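Local coordinates for aerotolerance-related membrane protein (Bacteroides fragilis, PDB 4JDU) that probably serves in aerotolerance at the cell membrane through a calcium-binding von Willebrand factor type A domain, the part of the protein modelled here, at residues L22-Q27 with P151-G156; A111-T116 with N140-G145. The protein carries 6 engineered substitutions. One frame throughout, in Å; residues are numbered along the deposited sequence.

In the fold
Both contacts belong to one von Willebrand factor type A domain, but to very different depths of it. Contact 2 is the fully buried pairing of two neighbouring parallel strands near the centre of the chain, built from straight backbone hydrogen bonds and aliphatic side chains. Contact 1 lies about 19 Å from it, centre to centre, where two loops meet; it is partly buried, without a direct hydrogen bond between its segments, and relies on a proline ring, apolar methyls and one bridging water. Both reach the neighbourhood of the calcium ion, contact 2 through T116 at the end of its strand and contact 1 through I152. The two meet at G145, whose CA packs against D25 and V26.

Contact 1 (L22-Q27 with P151-G156); sequences LAQDVQ and PIPIEG
The backbones of 22-27 and 151-156 come together at A23 and I152, whose CA atoms lie 4.5 Å apart, with no direct hydrogen bond between the segments. Two irregular loops of the von Willebrand factor type A domain meet here: one follows strand 9-16 and the calcium-binding S18 and S20, which with T89 are consistent with the metal ion-dependent adhesion site (MIDAS) of this fold; the other joins strands 150-151 and 170-171. P153 turns its ring toward 22-27, laying CD 3.4 Å from the carbonyl O of L22, while its CG meets the amide end of Q24, 3.6 Å from NE2. The Q24 chain, extended beyond CG, reaches past the ring at a slant. On the buried side L22 CB packs on I152 CG2 at 4.0 Å; chi1 of -52° sets I152 CG1 beside the backbone N and CG2 anti to that N. I152 also packs on T171 and lies near S20, so the contact borders the metal site without contributing a ligand. Farther out, E155 bends at chi2 (88°) and brings its carboxylate across the end of L22 at about a right angle, with OE2 3.9 Å from both CD1 and CD2. A water completes the join, accepting a hydrogen bond from Q24 N at 2.9 Å and donating one to P151 O at 2.8 Å.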
ATOM      1  N   LEU A  22       7.660   9.828   1.254  1.00 14.84           N
ATOM      2  CA  LEU A  22       9.088  10.126   1.337  1.00 14.94           C
ATOM      3  C   LEU A  22       9.518  10.597   2.734  1.00 14.54           C
ATOM      4  O   LEU A  22      10.709  10.753   2.995  1.00 15.70           O
ATOM      5  CB  LEU A  22       9.512  11.121   0.256  1.00 14.85           C
ATOM      6  CG  LEU A  22       9.373  10.579  -1.170  1.00 17.33           C
ATOM      7  CD1 LEU A  22       9.512  11.696  -2.179  1.00 21.27           C
ATOM      8  CD2 LEU A  22      10.390   9.495  -1.449  1.00 19.58           C
ATOM      9  N   ALA A  23       8.562  10.794   3.636  1.00 13.88           N
ATOM     10  CA  ALA A  23       8.899  11.103   5.028  1.00 13.62           C
ATOM     11  C   ALA A  23       9.796  10.016   5.622  1.00 16.91           C
ATOM     12  O   ALA A  23       9.659   8.832   5.289  1.00 15.33           O
ATOM     13  CB  ALA A  23       7.641  11.278   5.875  1.00 14.48           C
ATOM     14  N   GLN A  24      10.712  10.427   6.491  1.00 17.21           N
ATOM     15  CA  GLN A  24      11.732   9.533   7.033  1.00 16.11           C
ATOM     16  C   GLN A  24      11.555   9.267   8.522  1.00 19.28           C
ATOM     17  O   GLN A  24      12.527   9.018   9.247  1.00 21.10           O
ATOM     18  CB  GLN A  24      13.125  10.090   6.716  1.00 18.40           C
ATOM     19  CG  GLN A  24      13.358  10.252   5.217  1.00 16.75           C
ATOM     20  CD  GLN A  24      14.694  10.876   4.887  1.00 16.93           C
ATOM     21  OE1 GLN A  24      15.364  11.424   5.748  1.00 20.26           O
ATOM     22  NE2 GLN A  24      15.085  10.797   3.620  1.00 20.62           N
ATOM     23  N   ASP A  25      10.310   9.323   8.987  1.00 18.76           N
ATOM     24  CA  ASP A  25      10.032   8.979  10.370  1.00 19.15           C
ATOM     25  C   ASP A  25      10.253   7.496  10.655  1.00 16.99           C
ATOM     26  O   ASP A  25      10.537   7.112  11.784  1.00 21.22           O
ATOM     27  CB  ASP A  25       8.647   9.470  10.820  1.00 18.33           C
ATOM     28  CG  ASP A  25       7.503   8.998   9.920  1.00 18.75           C
ATOM     29  OD1 ASP A  25       7.720   8.489   8.795  1.00 17.27           O
ATOM     30  OD2 ASP A  25       6.337   9.179  10.344  1.00 19.27           O
ATOM     31  N   VAL A  26      10.147   6.674   9.620  1.00 19.79           N
ATOM     32  CA  VAL A  26      10.595   5.286   9.699  1.00 24.40           C
ATOM     33  C   VAL A  26      11.712   5.086   8.673  1.00 24.69           C
ATOM     34  O   VAL A  26      11.692   5.682   7.593  1.00 23.56           O
ATOM     35  CB  VAL A  26       9.451   4.265   9.493  1.00 28.77           C
ATOM     36  CG1 VAL A  26       8.340   4.481  10.526  1.00 26.65           C
ATOM     37  CG2 VAL A  26       8.895   4.358   8.109  1.00 25.05           C
ATOM     38  N   GLN A  27      12.685   4.261   9.037  1.00 26.03           N
ATOM     39  CA  GLN A  27      13.953   4.147   8.315  1.00 28.06           C
ATOM     40  C   GLN A  27      13.853   3.156   7.162  1.00 24.24           C
ATOM     41  O   GLN A  27      13.257   2.091   7.314  1.00 25.19           O
ATOM     42  CB  GLN A  27      15.029   3.705   9.308  1.00 31.26           C
ATOM     43  CG  GLN A  27      16.214   2.912   8.756  1.00 38.08           C
ATOM     44  CD  GLN A  27      16.954   2.163   9.865  1.00 48.27           C
ATOM     45  OE1 GLN A  27      16.344   1.734  10.846  1.00 54.87           O
ATOM     46  NE2 GLN A  27      18.265   2.007   9.716  1.00 40.43           N
ATOM     47  N   PRO A 151       8.405  15.821   8.545  1.00 16.40           N
ATOM     48  CA  PRO A 151       8.365  16.567   7.285  1.00 18.10           C
ATOM     49  C   PRO A 151       8.765  15.687   6.105  1.00 15.89           C
ATOM     50  O   PRO A 151       9.205  14.549   6.303  1.00 15.85           O
ATOM     51  CB  PRO A 151       9.417  17.657   7.504  1.00 19.74           C
ATOM     52  CG  PRO A 151      10.425  17.007   8.386  1.00 18.66           C
ATOM     53  CD  PRO A 151       9.639  16.093   9.308  1.00 18.24           C
ATOM     54  N   ILE A 152       8.598  16.202   4.892  1.00 15.51           N
ATOM     55  CA  ILE A 152       8.917  15.447   3.681  1.00 14.43           C
ATOM     56  C   ILE A 152      10.179  16.036   3.030  1.00 14.90           C
ATOM     57  O   ILE A 152      10.140  17.140   2.484  1.00 15.60           O
ATOM     58  CB  ILE A 152       7.737  15.493   2.704  1.00 14.65           C
ATOM     59  CG1 ILE A 152       6.443  15.057   3.407  1.00 16.80           C
ATOM     60  CG2 ILE A 152       8.026  14.624   1.479  1.00 15.10           C
ATOM     61  CD1 ILE A 152       5.199  15.385   2.615  1.00 17.20           C
ATOM     62  N   PRO A 153      11.296  15.294   3.070  1.00 14.22           N
ATOM     63  CA  PRO A 153      12.539  15.830   2.494  1.00 15.40           C
ATOM     64  C   PRO A 153      12.501  15.856   0.976  1.00 17.26           C
ATOM     65  O   PRO A 153      11.875  15.012   0.323  1.00 16.28           O
ATOM     66  CB  PRO A 153      13.604  14.837   2.971  1.00 17.09           C
ATOM     67  CG  PRO A 153      12.841  13.528   3.117  1.00 18.09           C
ATOM     68  CD  PRO A 153      11.487  13.952   3.654  1.00 17.80           C
ATOM     69  N   ILE A 154      13.192  16.843   0.422  1.00 15.48           N
ATOM     70  CA  ILE A 154      13.358  16.998  -1.014  1.00 15.71           C
ATOM     71  C   ILE A 154      14.763  16.528  -1.397  1.00 13.29           C
ATOM     72  O   ILE A 154      15.760  17.029  -0.870  1.00 14.34           O
ATOM     73  CB  ILE A 154      13.143  18.481  -1.411  1.00 15.27           C
ATOM     74  CG1 ILE A 154      11.722  18.924  -1.049  1.00 18.02           C
ATOM     75  CG2 ILE A 154      13.412  18.701  -2.889  1.00 14.73           C
ATOM     76  CD1 ILE A 154      11.521  20.447  -1.061  1.00 20.50           C
ATOM     77  N   GLU A 155      14.855  15.563  -2.309  1.00 14.40           N
ATOM     78  CA  GLU A 155      16.157  15.058  -2.747  1.00 14.12           C
ATOM     79  C   GLU A 155      17.009  16.185  -3.312  1.00 13.67           C
ATOM     80  O   GLU A 155      16.517  17.026  -4.077  1.00 15.30           O
ATOM     81  CB  GLU A 155      16.002  13.978  -3.823  1.00 19.11           C
ATOM     82  CG  GLU A 155      15.389  12.676  -3.352  1.00 23.17           C
ATOM     83  CD  GLU A 155      13.874  12.665  -3.429  1.00 31.36           C
ATOM     84  OE1 GLU A 155      13.271  13.703  -3.805  1.00 28.57           O
ATOM     85  OE2 GLU A 155      13.285  11.605  -3.112  1.00 27.49           O
ATOM     86  N   GLY A 156      18.284  16.201  -2.940  1.00 15.19           N
ATOM     87  CA  GLY A 156      19.210  17.207  -3.436  1.00 14.51           C
ATOM     88  C   GLY A 156      18.953  18.593  -2.873  1.00 14.51           C
ATOM     89  O   GLY A 156      19.397  19.589  -3.449  1.00 15.37           O
TER
HETATM   90  O   HOH W   1      11.303  13.083   7.358  1.00 16.86           O

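Contact 2 (A111-T116 with N140-G145); sequences AIVVIT and NVLGVG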
ATOM      1  N   ALA A 111      -6.971 -11.400  -2.247  1.00 17.76           N
ATOM      2  CA  ALA A 111      -6.664 -10.451  -1.178  1.00 17.58           C
ATOM      3  C   ALA A 111      -5.987  -9.216  -1.732  1.00 16.03           C
ATOM      4  O   ALA A 111      -5.144  -9.306  -2.626  1.00 17.00           O
ATOM      5  CB  ALA A 111      -5.773 -11.102  -0.126  1.00 20.14           C
ATOM      6  N   ILE A 112      -6.367  -8.063  -1.194  1.00 14.96           N
ATOM      7  CA  ILE A 112      -5.727  -6.795  -1.518  1.00 13.18           C
ATOM      8  C   ILE A 112      -4.921  -6.371  -0.311  1.00 13.44           C
ATOM      9  O   ILE A 112      -5.392  -6.488   0.821  1.00 14.73           O
ATOM     10  CB  ILE A 112      -6.771  -5.718  -1.856  1.00 13.47           C
ATOM     11  CG1 ILE A 112      -7.572  -6.132  -3.098  1.00 16.54           C
ATOM     12  CG2 ILE A 112      -6.110  -4.346  -2.039  1.00 15.15           C
ATOM     13  CD1 ILE A 112      -8.759  -5.239  -3.391  1.00 16.46           C
ATOM     14  N   VAL A 113      -3.692  -5.923  -0.547  1.00 13.19           N
ATOM     15  CA  VAL A 113      -2.857  -5.403   0.536  1.00 12.40           C
ATOM     16  C   VAL A 113      -2.483  -3.965   0.215  1.00 13.07           C
ATOM     17  O   VAL A 113      -1.674  -3.712  -0.681  1.00 14.50           O
ATOM     18  CB  VAL A 113      -1.582  -6.250   0.730  1.00 13.86           C
ATOM     19  CG1 VAL A 113      -0.741  -5.697   1.887  1.00 16.19           C
ATOM     20  CG2 VAL A 113      -1.936  -7.714   0.984  1.00 15.87           C
ATOM     21  N   VAL A 114      -3.125  -3.031   0.910  1.00 13.49           N
ATOM     22  CA  VAL A 114      -2.846  -1.607   0.741  1.00 13.56           C
ATOM     23  C   VAL A 114      -1.710  -1.208   1.673  1.00 12.40           C
ATOM     24  O   VAL A 114      -1.778  -1.478   2.872  1.00 14.36           O
ATOM     25  CB  VAL A 114      -4.089  -0.748   1.052  1.00 13.46           C
ATOM     26  CG1 VAL A 114      -3.810   0.712   0.763  1.00 16.04           C
ATOM     27  CG2 VAL A 114      -5.290  -1.218   0.227  1.00 13.98           C
ATOM     28  N   ILE A 115      -0.662  -0.593   1.118  1.00 11.91           N
ATOM     29  CA  ILE A 115       0.493  -0.140   1.897  1.00 12.51           C
ATOM     30  C   ILE A 115       0.600   1.380   1.787  1.00 12.76           C
ATOM     31  O   ILE A 115       0.828   1.927   0.710  1.00 13.85           O
ATOM     32  CB  ILE A 115       1.787  -0.835   1.436  1.00 14.05           C
ATOM     33  CG1 ILE A 115       1.545  -2.348   1.375  1.00 18.03           C
ATOM     34  CG2 ILE A 115       2.935  -0.515   2.369  1.00 17.54           C
ATOM     35  CD1 ILE A 115       2.742  -3.158   0.966  1.00 19.08           C
ATOM     36  N   THR A 116       0.405   2.067   2.909  1.00 14.34           N
ATOM     37  CA  THR A 116       0.147   3.499   2.872  1.00 13.66           C
ATOM     38  C   THR A 116       0.370   4.120   4.239  1.00 13.86           C
ATOM     39  O   THR A 116       0.392   3.413   5.241  1.00 16.20           O
ATOM     40  CB  THR A 116      -1.327   3.763   2.425  1.00 13.74           C
ATOM     41  OG1 THR A 116      -1.573   5.168   2.321  1.00 14.29           O
ATOM     42  CG2 THR A 116      -2.335   3.141   3.420  1.00 14.32           C
ATOM     43  N   ASN A 140      -6.650  -5.740   3.272  1.00 14.54           N
ATOM     44  CA  ASN A 140      -5.731  -5.576   4.392  1.00 14.35           C
ATOM     45  C   ASN A 140      -4.998  -4.259   4.239  1.00 15.31           C
ATOM     46  O   ASN A 140      -4.800  -3.770   3.128  1.00 14.61           O
ATOM     47  CB  ASN A 140      -4.715  -6.723   4.393  1.00 16.36           C
ATOM     48  CG  ASN A 140      -5.383  -8.085   4.436  1.00 16.78           C
ATOM     49  OD1 ASN A 140      -5.945  -8.477   5.464  1.00 17.61           O
ATOM     50  ND2 ASN A 140      -5.323  -8.818   3.319  1.00 18.76           N
ATOM     51  N   VAL A 141      -4.574  -3.688   5.357  1.00 14.52           N
ATOM     52  CA  VAL A 141      -3.832  -2.437   5.314  1.00 15.74           C
ATOM     53  C   VAL A 141      -2.567  -2.508   6.167  1.00 15.75           C
ATOM     54  O   VAL A 141      -2.617  -2.881   7.353  1.00 16.58           O
ATOM     55  CB  VAL A 141      -4.703  -1.244   5.773  1.00 14.68           C
ATOM     56  CG1 VAL A 141      -3.913   0.051   5.673  1.00 17.31           C
ATOM     57  CG2 VAL A 141      -5.986  -1.146   4.945  1.00 16.13           C
ATOM     58  N   LEU A 142      -1.433  -2.181   5.549  1.00 15.18           N
ATOM     59  CA  LEU A 142      -0.173  -2.048   6.267  1.00 15.44           C
ATOM     60  C   LEU A 142       0.140  -0.561   6.348  1.00 14.49           C
ATOM     61  O   LEU A 142       0.352   0.105   5.325  1.00 15.75           O
ATOM     62  CB  LEU A 142       0.952  -2.816   5.570  1.00 17.71           C
ATOM     63  CG  LEU A 142       0.629  -4.269   5.222  1.00 25.62           C
ATOM     64  CD1 LEU A 142       1.824  -4.973   4.605  1.00 22.32           C
ATOM     65  CD2 LEU A 142       0.109  -5.025   6.434  1.00 32.58           C
ATOM     66  N   GLY A 143       0.124  -0.033   7.570  1.00 17.32           N
ATOM     67  CA  GLY A 143       0.345   1.385   7.785  1.00 16.33           C
ATOM     68  C   GLY A 143       1.818   1.645   8.022  1.00 16.40           C
ATOM     69  O   GLY A 143       2.424   1.039   8.912  1.00 19.94           O
ATOM     70  N   VAL A 144       2.404   2.515   7.208  1.00 14.90           N
ATOM     71  CA  VAL A 144       3.814   2.850   7.395  0.53 14.25           C
ATOM     72  C   VAL A 144       3.953   4.299   7.802  1.00 15.23           C
ATOM     73  O   VAL A 144       3.335   5.194   7.235  1.00 16.57           O
ATOM     74  CB  VAL A 144       4.698   2.575   6.145  0.53 16.85           C
ATOM     75  CG1 VAL A 144       4.943   1.080   5.968  0.53 16.16           C
ATOM     76  CG2 VAL A 144       4.066   3.162   4.920  0.53 13.72           C
ATOM     77  N   GLY A 145       4.771   4.512   8.824  1.00 17.68           N
ATOM     78  CA  GLY A 145       4.991   5.841   9.362  1.00 18.66           C
ATOM     79  C   GLY A 145       4.652   5.848  10.835  1.00 18.61           C
ATOM     80  O   GLY A 145       4.262   4.820  11.405  1.00 19.04           O
TER
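Strands 111-116 and 140-143 run parallel as neighbours, their axes 4.6 Å apart at closest approach and crossing at -21°, with V113, V114, I115 and T116 in register with N140, V141, L142 and G143. They are the two strands of a right-handed beta-alpha-beta crossover through helix 125-134, in the central sheet of the Rossmann-like von Willebrand factor type A fold. The ladder alternates in the parallel manner: N140 N gives to I112 O, N140 O receives V114 N, V114 O takes L142 N at 2.8 Å, and L142 O takes T116 N. The last bond of the series runs from V144 N to T116 O, 3.0 Å. CA-H contacts join V141 CA to V114 O, I115 CA to L142 O and G143 CA to T116 O.

On the face of V113, I115 and L142, L142 CD1 is the meeting point: V113 CG1 reaches it at 3.8 Å and I115 CD1 at 4.2 Å. The I115 and L142 side chains lie side by side and point the same way, with chi1 at -50° in both. N140 shares this face, covered with V113 by helix 195-206; its ND2 makes a weak second bond to I112 O at 3.4 Å and a further one to Q138 OE1, while OD1 accepts from I188 N, so the buried amide is held at both ends. On the opposite face, where helix 91-99 covers V114 and T116, T116 CG2 packs on V141 CG1 at 4.1 Å. T116 OG1, anti to its own N (chi1 -177°), bonds instead to D16 OD2 and G118 N. Backbone bonds and aliphatic packing thus hold the strands together, while this hydroxyl probably helps to position the loop beside D117 at the calcium site.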